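Local coordinates for phosphatidylglycerophosphatase and protein-tyrosine phosphatase 1 (Mus musculus, PDB 3RGO) that dephosphorylates phosphatidylglycerophosphate to phosphatidylglycerol, an essential step on the route to the mitochondrial phospholipid cardiolipin, at residues E40-L44 against C45-K49; G78-F81 against A82-Y85. One frame throughout, in Å; residues are numbered along the deposited sequence.

Overall arrangement
Both contacts are local, each formed within one continuous run of chain, and they come in series: contact 1 (40-49) closes before contact 2 (78-85) opens. Their centres lie about 22 Å apart and their nearest atoms about 10 Å, so they do not touch. Contact 1 is at the surface, where the loop after strand 29-35 turns into helix 48-53; contact 2 is a buried length of helix 72-88. Strand 57-61, an outermost strand of the mixed sheet, meets both, receiving S48 from contact 1 and F81 from contact 2. All of this belongs to the catalytic domain of a dual specificity phosphatase, with contact 1 nearer the probable catalytic C96.

Contact 1: residues E40-L44 against C45-K49; sequences ETRFL and CNTSK
R42 reaches T47 because its CG lies trans to the backbone N (chi1 -166°) and the chain then runs extended to NE, carrying the guanidinium across to T47. T47 meets it with CB and CG2, CG2 anti to the carbonyl carbon, and the two side chains cross at about a right angle. NH1 of R42 comes within 3.3 Å of CG2 of T47, while R42 NH2 sits 3.2 Å from T47 CA, the guanidinium obliquely placed; these are van der Waals contacts. Its polar grip lies elsewhere, in a salt bridge from R42 NE to E37. With an alanine at this position, E37 would probably lose its charged mate and the CG2 side of T47 its cover.

R42 itself belongs to a type I beta turn from T41 to L44, closed by L44 N to T41 O at 3.1 Å. One residue on, C45 N gives a weak bond to R42 O, 3.4 Å long and bent to 146°. C45 SG, near its own backbone N, lies 4.2 Å from L44 CB. At the far end T47 takes the N-cap position of helix 48-53: its OG1 caps a backbone N in the helix's first turn, while T47 N is bonded to the E50 carboxylate.

The loop thus leads from strand 29-35 into helix 48-53, with the side chains of T41 and C45 resting on L14, N46 bonded to T20, and S48 packed on Q58 and R60 of strand 57-61.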
# COMPACT_ATOMS: atom_id res chain seq x y z
N GLU A 40 -19.54 -1.11 -5.26
CA GLU A 40 -19.92 -0.99 -6.66
C GLU A 40 -18.93 -1.70 -7.58
O GLU A 40 -19.22 -1.93 -8.75
CB GLU A 40 -20.02 0.48 -7.04
CG GLU A 40 -20.07 1.41 -5.84
CD GLU A 40 -20.98 2.60 -6.07
OE1 GLU A 40 -21.68 2.62 -7.10
OE2 GLU A 40 -21.00 3.50 -5.20
N THR A 41 -17.77 -2.05 -7.04
CA THR A 41 -16.70 -2.61 -7.86
C THR A 41 -16.19 -3.95 -7.35
O THR A 41 -15.30 -4.55 -7.96
CB THR A 41 -15.52 -1.63 -7.96
OG1 THR A 41 -14.60 -2.08 -8.96
CG2 THR A 41 -14.81 -1.50 -6.63
N ARG A 42 -16.75 -4.43 -6.25
CA ARG A 42 -16.23 -5.63 -5.60
C ARG A 42 -16.53 -6.93 -6.36
O ARG A 42 -15.99 -7.98 -6.03
CB ARG A 42 -16.72 -5.74 -4.15
CG ARG A 42 -15.96 -6.76 -3.31
CD ARG A 42 -16.41 -6.73 -1.86
NE ARG A 42 -15.59 -7.58 -0.99
CZ ARG A 42 -15.95 -8.79 -0.57
NH1 ARG A 42 -17.12 -9.30 -0.94
NH2 ARG A 42 -15.14 -9.49 0.21
N PHE A 43 -17.38 -6.85 -7.38
CA PHE A 43 -17.66 -8.03 -8.20
C PHE A 43 -16.47 -8.32 -9.11
O PHE A 43 -16.33 -9.43 -9.62
CB PHE A 43 -18.95 -7.85 -9.01
CG PHE A 43 -18.77 -7.09 -10.30
CD1 PHE A 43 -18.77 -5.71 -10.32
CD2 PHE A 43 -18.61 -7.77 -11.49
CE1 PHE A 43 -18.61 -5.02 -11.50
CE2 PHE A 43 -18.45 -7.09 -12.68
CZ PHE A 43 -18.45 -5.71 -12.69
N LEU A 44 -15.63 -7.32 -9.30
CA LEU A 44 -14.43 -7.43 -10.13
C LEU A 44 -13.29 -8.09 -9.38
O LEU A 44 -12.40 -8.69 -9.99
CB LEU A 44 -13.98 -6.04 -10.58
CG LEU A 44 -14.24 -5.62 -12.03
CD1 LEU A 44 -15.27 -6.52 -12.69
CD2 LEU A 44 -14.65 -4.16 -12.08
N CYS A 45 -13.31 -7.98 -8.06
CA CYS A 45 -12.18 -8.39 -7.24
C CYS A 45 -12.49 -9.62 -6.40
O CYS A 45 -13.66 -9.98 -6.19
CB CYS A 45 -11.75 -7.24 -6.32
SG CYS A 45 -11.52 -5.68 -7.18
N ASN A 46 -11.44 -10.27 -5.91
CA ASN A 46 -11.59 -11.35 -4.94
C ASN A 46 -12.25 -10.84 -3.67
O ASN A 46 -12.07 -9.69 -3.28
CB ASN A 46 -10.23 -11.95 -4.58
CG ASN A 46 -9.62 -12.73 -5.72
OD1 ASN A 46 -10.29 -13.09 -6.68
ND2 ASN A 46 -8.32 -13.01 -5.60
N THR A 47 -13.02 -11.71 -3.04
CA THR A 47 -13.45 -11.47 -1.67
C THR A 47 -12.25 -11.80 -0.80
O THR A 47 -11.21 -12.23 -1.30
CB THR A 47 -14.60 -12.40 -1.29
OG1 THR A 47 -14.20 -13.75 -1.53
CG2 THR A 47 -15.83 -12.09 -2.14
N SER A 48 -12.39 -11.62 0.51
CA SER A 48 -11.31 -11.95 1.42
C SER A 48 -11.05 -13.45 1.42
O SER A 48 -9.91 -13.90 1.57
CB SER A 48 -11.63 -11.47 2.84
OG SER A 48 -10.55 -11.75 3.71
N LYS A 49 -12.12 -14.23 1.25
CA LYS A 49 -12.01 -15.68 1.23
C LYS A 49 -11.36 -16.19 -0.05
O LYS A 49 -10.57 -17.13 -0.01
CB LYS A 49 -13.39 -16.33 1.43
CG LYS A 49 -14.55 -15.48 0.96
CD LYS A 49 -15.39 -16.20 -0.09
CE LYS A 49 -16.54 -15.32 -0.58
NZ LYS A 49 -17.30 -15.96 -1.69

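Contact 2: residues G78-F81 against A82-Y85; sequences GVQF and ALKY
Two successive turns of helix 72-88 make this contact, tied by backbone bonds from the N-H of i+4 to the C=O of i: A82 N to G78 O at 3.0 Å, then L83 N to V79 O and K84 N to Q80 O, with a weaker, longer one from Y85 N to F81 O at 3.3 Å. On the buried side F81 and Y85, also four apart, form an edge-to-face aromatic pair. The Y85 edge, led by CE2, comes over one face of F81, CE2 lying 3.7 Å from F81 CZ; the ring centroids are 5.3 Å apart and the planes meet at 64°. F81 CG is trans to its backbone N (chi1 -174°), which sets the ring out from the flank of the helix, where Y85, one turn on, can meet it. The same Y85 ring turns its edge to F81 O, with CD2 at 3.5 Å.

In the dual specificity phosphatase fold this helix packs against the central sheet: F81 rests on I33 of strand 29-35 and L59 of strand 57-61, and Y85 on R30. E57 OE1 is hydrogen-bonded to Y85 OH and pairs with K84 NZ in a salt bridge, joining the helix to the edge strand.

Around the helix, V79 and L83 run alongside each other in the same direction, with V79 CG1 4.0 Å from L83 CD1. Both touch Q113 of helix 102-115, while A82 meets Y110.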
# COMPACT_ATOMS: atom_id res chain seq x y z
N GLY A 78 -0.83 -0.58 8.05
CA GLY A 78 -0.48 -0.94 6.69
C GLY A 78 1.00 -1.22 6.55
O GLY A 78 1.39 -2.21 5.93
N VAL A 79 1.82 -0.36 7.14
CA VAL A 79 3.26 -0.51 7.04
C VAL A 79 3.76 -1.76 7.77
O VAL A 79 4.56 -2.52 7.24
CB VAL A 79 3.98 0.76 7.54
CG1 VAL A 79 5.49 0.55 7.57
CG2 VAL A 79 3.60 1.96 6.67
N GLN A 80 3.27 -1.97 8.99
CA GLN A 80 3.64 -3.16 9.75
C GLN A 80 3.20 -4.44 9.03
O GLN A 80 3.86 -5.47 9.12
CB GLN A 80 3.06 -3.11 11.16
CG GLN A 80 3.58 -1.96 12.01
CD GLN A 80 5.10 -1.96 12.14
OE1 GLN A 80 5.72 -3.00 12.38
NE2 GLN A 80 5.71 -0.79 11.99
N PHE A 81 2.08 -4.36 8.31
CA PHE A 81 1.60 -5.48 7.51
C PHE A 81 2.59 -5.78 6.39
O PHE A 81 2.95 -6.93 6.15
CB PHE A 81 0.23 -5.15 6.93
CG PHE A 81 -0.43 -6.29 6.19
CD1 PHE A 81 -1.09 -7.30 6.87
CD2 PHE A 81 -0.41 -6.34 4.80
CE1 PHE A 81 -1.71 -8.34 6.19
CE2 PHE A 81 -1.02 -7.37 4.10
CZ PHE A 81 -1.67 -8.37 4.80
N ALA A 82 3.05 -4.73 5.70
CA ALA A 82 4.04 -4.89 4.65
C ALA A 82 5.34 -5.47 5.20
O ALA A 82 5.97 -6.32 4.58
CB ALA A 82 4.31 -3.56 3.95
N LEU A 83 5.73 -5.00 6.39
CA LEU A 83 6.99 -5.44 7.00
C LEU A 83 6.89 -6.88 7.46
O LEU A 83 7.88 -7.62 7.42
CB LEU A 83 7.36 -4.52 8.17
CG LEU A 83 7.67 -3.07 7.79
CD1 LEU A 83 7.97 -2.23 9.03
CD2 LEU A 83 8.84 -3.00 6.82
N LYS A 84 5.70 -7.28 7.90
CA LYS A 84 5.42 -8.67 8.22
C LYS A 84 5.81 -9.56 7.05
O LYS A 84 6.50 -10.56 7.23
CB LYS A 84 3.93 -8.84 8.53
CG LYS A 84 3.45 -10.28 8.61
CD LYS A 84 1.93 -10.34 8.75
CE LYS A 84 1.42 -11.76 8.83
NZ LYS A 84 -0.04 -11.80 9.07
N TYR A 85 5.38 -9.19 5.85
CA TYR A 85 5.68 -9.99 4.67
C TYR A 85 7.11 -9.81 4.15
O TYR A 85 7.68 -10.74 3.57
CB TYR A 85 4.61 -9.81 3.58
CG TYR A 85 3.37 -10.59 3.92
CD1 TYR A 85 3.32 -11.97 3.71
CD2 TYR A 85 2.27 -9.98 4.50
CE1 TYR A 85 2.20 -12.70 4.04
CE2 TYR A 85 1.14 -10.71 4.84
CZ TYR A 85 1.12 -12.07 4.61
OH TYR A 85 0.00 -12.80 4.94